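Local coordinates for protein UDP-N-Acetylglucosamine 2-Epimerase (Thermus thermophilus, PDB 1V4V) that probably interconverts UDP-N-acetylglucosamine and UDP-N-acetylmannosamine by epimerising the sugar at C2, at residues Arg190-Thr204 against Ser267-Asp281. Sequence-based numbering, arbitrary orientation.
Sequences RLPEGLPEGPYVTVT and SMAALMRASLLLVTD
Thr202 reaches from strand 200-203 into the corner between helix 267-273 and the strand that follows it, meeting Ser275 and Leu278. Its CB lies 3.8 Å from Ser275 OG, and there the side chain forks. The OG1 branch, set anti to the carbonyl carbon (chi1 -64°), donates a hydrogen bond to Ser275 OG at 2.7 Å, with Leu271 CG packed close beside it. The CG2 branch, anti to the backbone N, rests on Leu278 CD1 at 3.7 Å and more loosely on Leu271 CD2 and the selenium of Met268. Ser275 OG in turn donates to Leu271 O (2.8 Å), from above that carbonyl plane, so a buried relay ties strand to helix end. With Ser275 replaced by an alanine, Thr202 OG1 would probably lose its acceptor and Leu271 O the hydroxyl bonded to it. Along the backbone, Thr202 N bonds Leu277 O while Thr202 O receives Val279 N at 2.8 Å, a parallel pairing. Where the chain turns at Leu276, its N gives a nearly straight bond (172°) to Tyr200 O, and one water bridges Tyr200 N to Ala274 O. At the N-terminal end of segment 267-281, Ser267 OG donates to Arg190 O (2.9 Å). The two strands are central neighbours in the six-stranded parallel sheet of a GT-B-type Rossmann-like domain; strand 232-236 flanks 200-203, strand 296-298 flanks 275-280, and helix 267-273 covers the Thr202 face, its Ala269 touching helix 177-188.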
ATOM      1  N   ARG A 190      33.406  16.407 -15.053  1.00 36.85           N
ATOM      2  CA  ARG A 190      34.559  16.874 -15.809  1.00 39.65           C
ATOM      3  C   ARG A 190      34.929  15.860 -16.878  1.00 38.03           C
ATOM      4  O   ARG A 190      34.959  14.655 -16.623  1.00 37.36           O
ATOM      5  CB  ARG A 190      35.755  17.092 -14.884  1.00 43.74           C
ATOM      6  CG  ARG A 190      35.670  18.353 -14.050  1.00 48.83           C
ATOM      7  CD  ARG A 190      36.862  18.459 -13.116  1.00 53.78           C
ATOM      8  NE  ARG A 190      36.845  17.403 -12.109  1.00 57.43           N
ATOM      9  CZ  ARG A 190      37.796  17.224 -11.198  1.00 59.89           C
ATOM     10  NH1 ARG A 190      38.850  18.031 -11.167  1.00 61.08           N
ATOM     11  NH2 ARG A 190      37.690  16.242 -10.312  1.00 60.90           N
ATOM     12  N   LEU A 191      35.212  16.351 -18.077  1.00 37.53           N
ATOM     13  CA  LEU A 191      35.583  15.470 -19.169  1.00 38.48           C
ATOM     14  C   LEU A 191      36.877  14.741 -18.859  1.00 39.25           C
ATOM     15  O   LEU A 191      37.642  15.154 -17.979  1.00 36.98           O
ATOM     16  CB  LEU A 191      35.762  16.256 -20.469  1.00 40.73           C
ATOM     17  CG  LEU A 191      34.514  16.766 -21.188  1.00 40.79           C
ATOM     18  CD1 LEU A 191      34.263  18.212 -20.804  1.00 43.35           C
ATOM     19  CD2 LEU A 191      34.723  16.661 -22.687  1.00 44.49           C
ATOM     20  N   PRO A 192      37.129  13.629 -19.566  1.00 39.96           N
ATOM     21  CA  PRO A 192      38.352  12.851 -19.364  1.00 41.30           C
ATOM     22  C   PRO A 192      39.539  13.773 -19.594  1.00 41.44           C
ATOM     23  O   PRO A 192      39.431  14.755 -20.326  1.00 40.81           O
ATOM     24  CB  PRO A 192      38.245  11.768 -20.432  1.00 41.10           C
ATOM     25  CG  PRO A 192      36.768  11.528 -20.499  1.00 40.71           C
ATOM     26  CD  PRO A 192      36.212  12.935 -20.489  1.00 40.99           C
ATOM     27  N   GLU A 193      40.668  13.455 -18.969  1.00 43.08           N
ATOM     28  CA  GLU A 193      41.873  14.266 -19.094  1.00 43.89           C
ATOM     29  C   GLU A 193      42.653  14.012 -20.376  1.00 42.51           C
ATOM     30  O   GLU A 193      42.621  12.916 -20.927  1.00 42.82           O
ATOM     31  CB  GLU A 193      42.806  14.006 -17.906  1.00 47.17           C
ATOM     32  CG  GLU A 193      42.310  14.507 -16.562  1.00 52.66           C
ATOM     33  CD  GLU A 193      42.390  16.015 -16.435  1.00 56.63           C
ATOM     34  OE1 GLU A 193      42.295  16.519 -15.293  1.00 58.99           O
ATOM     35  OE2 GLU A 193      42.541  16.695 -17.471  1.00 59.26           O
ATOM     36  N   GLY A 194      43.355  15.044 -20.835  1.00 41.69           N
ATOM     37  CA  GLY A 194      44.193  14.935 -22.019  1.00 40.76           C
ATOM     38  C   GLY A 194      43.570  14.692 -23.378  1.00 39.04           C
ATOM     39  O   GLY A 194      44.262  14.245 -24.294  1.00 39.60           O
ATOM     40  N   LEU A 195      42.283  14.975 -23.529  1.00 37.31           N
ATOM     41  CA  LEU A 195      41.638  14.770 -24.820  1.00 36.12           C
ATOM     42  C   LEU A 195      42.127  15.800 -25.826  1.00 35.86           C
ATOM     43  O   LEU A 195      42.517  16.908 -25.456  1.00 35.36           O
ATOM     44  CB  LEU A 195      40.117  14.899 -24.696  1.00 34.13           C
ATOM     45  CG  LEU A 195      39.349  13.808 -23.952  1.00 34.17           C
ATOM     46  CD1 LEU A 195      37.869  14.164 -23.936  1.00 33.59           C
ATOM     47  CD2 LEU A 195      39.577  12.461 -24.635  1.00 35.43           C
ATOM     48  N   PRO A 196      42.132  15.440 -27.115  1.00 35.97           N
ATOM     49  CA  PRO A 196      42.576  16.388 -28.140  1.00 35.58           C
ATOM     50  C   PRO A 196      41.484  17.448 -28.246  1.00 34.47           C
ATOM     51  O   PRO A 196      40.404  17.280 -27.682  1.00 33.78           O
ATOM     52  CB  PRO A 196      42.639  15.531 -29.402  1.00 36.44           C
ATOM     53  CG  PRO A 196      42.877  14.143 -28.878  1.00 37.67           C
ATOM     54  CD  PRO A 196      41.967  14.090 -27.682  1.00 35.95           C
ATOM     55  N   GLU A 197      41.761  18.532 -28.957  1.00 32.44           N
ATOM     56  CA  GLU A 197      40.772  19.583 -29.148  1.00 32.00           C
ATOM     57  C   GLU A 197      39.584  18.983 -29.913  1.00 29.83           C
ATOM     58  O   GLU A 197      39.777  18.154 -30.796  1.00 29.97           O
ATOM     59  CB  GLU A 197      41.391  20.734 -29.951  1.00 32.76           C
ATOM     60  CG  GLU A 197      40.397  21.705 -30.553  1.00 35.32           C
ATOM     61  CD  GLU A 197      41.078  22.833 -31.314  1.00 35.67           C
ATOM     62  OE1 GLU A 197      41.370  23.877 -30.698  1.00 35.52           O
ATOM     63  OE2 GLU A 197      41.332  22.670 -32.526  1.00 36.68           O
ATOM     64  N   GLY A 198      38.369  19.397 -29.564  1.00 30.25           N
ATOM     65  CA  GLY A 198      37.181  18.887 -30.234  1.00 30.16           C
ATOM     66  C   GLY A 198      37.041  19.382 -31.664  1.00 29.45           C
ATOM     67  O   GLY A 198      37.987  19.955 -32.208  1.00 33.53           O
ATOM     68  N   PRO A 199      35.868  19.214 -32.300  1.00 25.91           N
ATOM     69  CA  PRO A 199      34.635  18.596 -31.793  1.00 24.29           C
ATOM     70  C   PRO A 199      34.773  17.099 -31.523  1.00 22.44           C
ATOM     71  O   PRO A 199      35.690  16.442 -32.026  1.00 20.05           O
ATOM     72  CB  PRO A 199      33.623  18.868 -32.907  1.00 24.89           C
ATOM     73  CG  PRO A 199      34.184  20.071 -33.613  1.00 29.78           C
ATOM     74  CD  PRO A 199      35.651  19.758 -33.649  1.00 25.96           C
ATOM     75  N   TYR A 200      33.828  16.562 -30.756  1.00 20.16           N
ATOM     76  CA  TYR A 200      33.844  15.149 -30.405  1.00 19.33           C
ATOM     77  C   TYR A 200      32.591  14.391 -30.801  1.00 17.69           C
ATOM     78  O   TYR A 200      31.521  14.973 -30.976  1.00 19.32           O
ATOM     79  CB  TYR A 200      33.991  14.967 -28.894  1.00 20.19           C
ATOM     80  CG  TYR A 200      35.097  15.771 -28.256  1.00 21.98           C
ATOM     81  CD1 TYR A 200      34.808  16.911 -27.505  1.00 24.17           C
ATOM     82  CD2 TYR A 200      36.428  15.382 -28.384  1.00 23.64           C
ATOM     83  CE1 TYR A 200      35.822  17.644 -26.891  1.00 27.56           C
ATOM     84  CE2 TYR A 200      37.453  16.110 -27.777  1.00 25.22           C
ATOM     85  CZ  TYR A 200      37.140  17.236 -27.031  1.00 27.84           C
ATOM     86  OH  TYR A 200      38.145  17.950 -26.418  1.00 31.46           O
ATOM     87  N   VAL A 201      32.765  13.082 -30.942  1.00 17.89           N
ATOM     88  CA  VAL A 201      31.678  12.151 -31.206  1.00 17.43           C
ATOM     89  C   VAL A 201      31.920  11.095 -30.134  1.00 18.38           C
ATOM     90  O   VAL A 201      33.010  10.526 -30.064  1.00 19.80           O
ATOM     91  CB  VAL A 201      31.778  11.470 -32.591  1.00 17.78           C
ATOM     92  CG1 VAL A 201      30.752  10.345 -32.684  1.00 18.05           C
ATOM     93  CG2 VAL A 201      31.520  12.493 -33.698  1.00 19.38           C
ATOM     94  N   THR A 202      30.931  10.856 -29.280  1.00 18.84           N
ATOM     95  CA  THR A 202      31.097   9.847 -28.239  1.00 20.21           C
ATOM     96  C   THR A 202      30.611   8.517 -28.774  1.00 21.17           C
ATOM     97  O   THR A 202      29.555   8.440 -29.409  1.00 19.76           O
ATOM     98  CB  THR A 202      30.305  10.204 -26.963  1.00 20.53           C
ATOM     99  OG1 THR A 202      30.832  11.406 -26.388  1.00 23.25           O
ATOM    100  CG2 THR A 202      30.412   9.074 -25.933  1.00 20.06           C
ATOM    101  N   VAL A 203      31.404   7.476 -28.546  1.00 20.68           N
ATOM    102  CA  VAL A 203      31.055   6.138 -29.004  1.00 20.95           C
ATOM    103  C   VAL A 203      30.960   5.172 -27.837  1.00 24.54           C
ATOM    104  O   VAL A 203      31.793   5.202 -26.922  1.00 23.33           O
ATOM    105  CB  VAL A 203      32.098   5.588 -30.004  1.00 21.76           C
ATOM    106  CG1 VAL A 203      31.765   4.146 -30.359  1.00 23.00           C
ATOM    107  CG2 VAL A 203      32.131   6.444 -31.264  1.00 21.40           C
ATOM    108  N   THR A 204      29.944   4.316 -27.891  1.00 26.98           N
ATOM    109  CA  THR A 204      29.703   3.308 -26.861  1.00 32.94           C
ATOM    110  C   THR A 204      29.084   2.040 -27.478  1.00 35.75           C
ATOM    111  O   THR A 204      28.047   2.094 -28.151  1.00 35.38           O
ATOM    112  CB  THR A 204      28.770   3.866 -25.751  1.00 36.57           C
ATOM    113  OG1 THR A 204      29.558   4.249 -24.618  1.00 37.06           O
ATOM    114  CG2 THR A 204      27.719   2.847 -25.332  1.00 39.01           C
ATOM    115  N   SER A 267      31.524  12.180 -15.462  1.00 28.78           N
ATOM    116  CA  SER A 267      32.493  12.376 -16.529  1.00 29.38           C
ATOM    117  C   SER A 267      31.908  11.985 -17.885  1.00 29.82           C
ATOM    118  O   SER A 267      32.198  12.620 -18.903  1.00 29.92           O
ATOM    119  CB  SER A 267      33.760  11.570 -16.253  1.00 30.00           C
ATOM    120  OG  SER A 267      34.757  11.869 -17.214  1.00 34.28           O
HETATM  121  N   MSE A 268      31.088  10.939 -17.897  1.00 27.87           N
HETATM  122  CA  MSE A 268      30.462  10.493 -19.139  1.00 29.01           C
HETATM  123  C   MSE A 268      29.419  11.506 -19.594  1.00 27.36           C
HETATM  124  O   MSE A 268      29.322  11.808 -20.781  1.00 27.39           O
HETATM  125  CB  MSE A 268      29.805   9.121 -18.953  1.00 30.75           C
HETATM  126  CG  MSE A 268      29.002   8.643 -20.165  1.00 33.74           C
HETATM  127 SE   MSE A 268      30.046   8.485 -21.794  1.00 37.08          SE
HETATM  128  CE  MSE A 268      30.211   6.565 -21.862  1.00 39.59           C
ATOM    129  N   ALA A 269      28.636  12.031 -18.654  1.00 26.86           N
ATOM    130  CA  ALA A 269      27.616  13.017 -18.994  1.00 26.27           C
ATOM    131  C   ALA A 269      28.267  14.264 -19.585  1.00 25.90           C
ATOM    132  O   ALA A 269      27.754  14.854 -20.538  1.00 25.09           O
ATOM    133  CB  ALA A 269      26.800  13.391 -17.756  1.00 28.01           C
ATOM    134  N   ALA A 270      29.396  14.666 -19.009  1.00 23.49           N
ATOM    135  CA  ALA A 270      30.114  15.842 -19.485  1.00 23.48           C
ATOM    136  C   ALA A 270      30.631  15.601 -20.904  1.00 21.82           C
ATOM    137  O   ALA A 270      30.529  16.471 -21.767  1.00 24.15           O
ATOM    138  CB  ALA A 270      31.272  16.162 -18.544  1.00 22.85           C
ATOM    139  N   LEU A 271      31.181  14.414 -21.138  1.00 22.53           N
ATOM    140  CA  LEU A 271      31.699  14.065 -22.459  1.00 22.08           C
ATOM    141  C   LEU A 271      30.582  14.125 -23.498  1.00 21.93           C
ATOM    142  O   LEU A 271      30.742  14.711 -24.567  1.00 20.69           O
ATOM    143  CB  LEU A 271      32.297  12.661 -22.435  1.00 22.34           C
ATOM    144  CG  LEU A 271      32.791  12.099 -23.772  1.00 22.57           C
ATOM    145  CD1 LEU A 271      33.889  12.992 -24.351  1.00 23.23           C
ATOM    146  CD2 LEU A 271      33.309  10.693 -23.550  1.00 20.83           C
HETATM  147  N   MSE A 272      29.449  13.505 -23.187  1.00 22.69           N
HETATM  148  CA  MSE A 272      28.327  13.517 -24.117  1.00 22.38           C
HETATM  149  C   MSE A 272      27.864  14.938 -24.409  1.00 22.38           C
HETATM  150  O   MSE A 272      27.629  15.296 -25.564  1.00 22.18           O
HETATM  151  CB  MSE A 272      27.154  12.700 -23.563  1.00 23.99           C
HETATM  152  CG  MSE A 272      27.395  11.204 -23.509  1.00 27.18           C
HETATM  153 SE   MSE A 272      25.749  10.259 -23.068  1.00 33.36          SE
HETATM  154  CE  MSE A 272      25.718  10.624 -21.178  1.00 35.93           C
ATOM    155  N   ARG A 273      27.728  15.748 -23.364  1.00 22.00           N
ATOM    156  CA  ARG A 273      27.283  17.123 -23.536  1.00 23.26           C
ATOM    157  C   ARG A 273      28.218  17.903 -24.462  1.00 23.44           C
ATOM    158  O   ARG A 273      27.779  18.782 -25.205  1.00 22.65           O
ATOM    159  CB  ARG A 273      27.189  17.826 -22.179  1.00 27.51           C
ATOM    160  CG  ARG A 273      26.543  19.200 -22.253  1.00 31.04           C
ATOM    161  CD  ARG A 273      26.452  19.858 -20.884  1.00 36.92           C
ATOM    162  NE  ARG A 273      27.769  20.198 -20.356  1.00 42.78           N
ATOM    163  CZ  ARG A 273      27.973  20.895 -19.243  1.00 45.15           C
ATOM    164  NH1 ARG A 273      26.939  21.328 -18.532  1.00 45.88           N
ATOM    165  NH2 ARG A 273      29.208  21.168 -18.847  1.00 45.70           N
ATOM    166  N   ALA A 274      29.504  17.572 -24.427  1.00 22.51           N
ATOM    167  CA  ALA A 274      30.487  18.255 -25.271  1.00 22.52           C
ATOM    168  C   ALA A 274      30.599  17.642 -26.666  1.00 22.88           C
ATOM    169  O   ALA A 274      31.412  18.085 -27.478  1.00 23.85           O
ATOM    170  CB  ALA A 274      31.857  18.226 -24.594  1.00 24.69           C
ATOM    171  N   SER A 275      29.780  16.635 -26.950  1.00 21.05           N
ATOM    172  CA  SER A 275      29.836  15.955 -28.241  1.00 20.07           C
ATOM    173  C   SER A 275      28.759  16.395 -29.228  1.00 20.51           C
ATOM    174  O   SER A 275      27.686  16.855 -28.836  1.00 20.29           O
ATOM    175  CB  SER A 275      29.742  14.441 -28.036  1.00 20.88           C
ATOM    176  OG  SER A 275      30.810  13.972 -27.225  1.00 22.80           O
ATOM    177  N   LEU A 276      29.064  16.232 -30.513  1.00 17.49           N
ATOM    178  CA  LEU A 276      28.153  16.593 -31.597  1.00 19.62           C
ATOM    179  C   LEU A 276      27.166  15.463 -31.832  1.00 19.02           C
ATOM    180  O   LEU A 276      26.085  15.664 -32.388  1.00 18.84           O
ATOM    181  CB  LEU A 276      28.927  16.785 -32.911  1.00 25.65           C
ATOM    182  CG  LEU A 276      30.021  17.842 -33.073  1.00 28.02           C
ATOM    183  CD1 LEU A 276      30.656  17.697 -34.453  1.00 31.55           C
ATOM    184  CD2 LEU A 276      29.436  19.229 -32.909  1.00 31.53           C
ATOM    185  N   LEU A 277      27.557  14.265 -31.417  1.00 18.50           N
ATOM    186  CA  LEU A 277      26.743  13.083 -31.654  1.00 18.05           C
ATOM    187  C   LEU A 277      27.166  11.941 -30.750  1.00 17.65           C
ATOM    188  O   LEU A 277      28.334  11.843 -30.370  1.00 17.84           O
ATOM    189  CB  LEU A 277      26.933  12.652 -33.110  1.00 17.52           C
ATOM    190  CG  LEU A 277      26.431  11.293 -33.590  1.00 18.09           C
ATOM    191  CD1 LEU A 277      24.916  11.344 -33.707  1.00 15.97           C
ATOM    192  CD2 LEU A 277      27.064  10.946 -34.944  1.00 17.20           C
ATOM    193  N   LEU A 278      26.202  11.088 -30.412  1.00 17.45           N
ATOM    194  CA  LEU A 278      26.447   9.899 -29.600  1.00 17.54           C
ATOM    195  C   LEU A 278      26.122   8.679 -30.456  1.00 19.03           C
ATOM    196  O   LEU A 278      25.040   8.598 -31.046  1.00 19.84           O
ATOM    197  CB  LEU A 278      25.548   9.868 -28.357  1.00 19.47           C
ATOM    198  CG  LEU A 278      25.569   8.507 -27.644  1.00 20.54           C
ATOM    199  CD1 LEU A 278      26.966   8.256 -27.068  1.00 21.72           C
ATOM    200  CD2 LEU A 278      24.511   8.461 -26.541  1.00 21.27           C
ATOM    201  N   VAL A 279      27.067   7.748 -30.540  1.00 18.49           N
ATOM    202  CA  VAL A 279      26.874   6.506 -31.281  1.00 19.08           C
ATOM    203  C   VAL A 279      26.806   5.435 -30.197  1.00 20.43           C
ATOM    204  O   VAL A 279      27.723   5.314 -29.386  1.00 21.32           O
ATOM    205  CB  VAL A 279      28.067   6.206 -32.212  1.00 20.14           C
ATOM    206  CG1 VAL A 279      27.863   4.859 -32.913  1.00 22.10           C
ATOM    207  CG2 VAL A 279      28.216   7.323 -33.242  1.00 22.24           C
ATOM    208  N   THR A 280      25.728   4.658 -30.165  1.00 20.26           N
ATOM    209  CA  THR A 280      25.615   3.640 -29.125  1.00 21.79           C
ATOM    210  C   THR A 280      24.673   2.504 -29.503  1.00 25.09           C
ATOM    211  O   THR A 280      24.010   2.553 -30.538  1.00 24.38           O
ATOM    212  CB  THR A 280      25.096   4.271 -27.815  1.00 21.31           C
ATOM    213  OG1 THR A 280      25.109   3.295 -26.768  1.00 22.90           O
ATOM    214  CG2 THR A 280      23.654   4.777 -27.999  1.00 22.21           C
ATOM    215  N   ASP A 281      24.632   1.475 -28.663  1.00 26.69           N
ATOM    216  CA  ASP A 281      23.721   0.356 -28.877  1.00 29.78           C
ATOM    217  C   ASP A 281      23.021   0.097 -27.553  1.00 31.53           C
ATOM    218  O   ASP A 281      22.372  -0.930 -27.359  1.00 34.20           O
ATOM    219  CB  ASP A 281      24.466  -0.900 -29.355  1.00 30.09           C
ATOM    220  CG  ASP A 281      25.440  -1.449 -28.324  1.00 30.14           C
ATOM    221  OD1 ASP A 281      26.031  -2.513 -28.599  1.00 32.50           O
ATOM    222  OD2 ASP A 281      25.621  -0.833 -27.253  1.00 29.04           O
TER
HETATM  223  O   HOH W   1      31.829  18.422 -30.106  1.00 25.64           O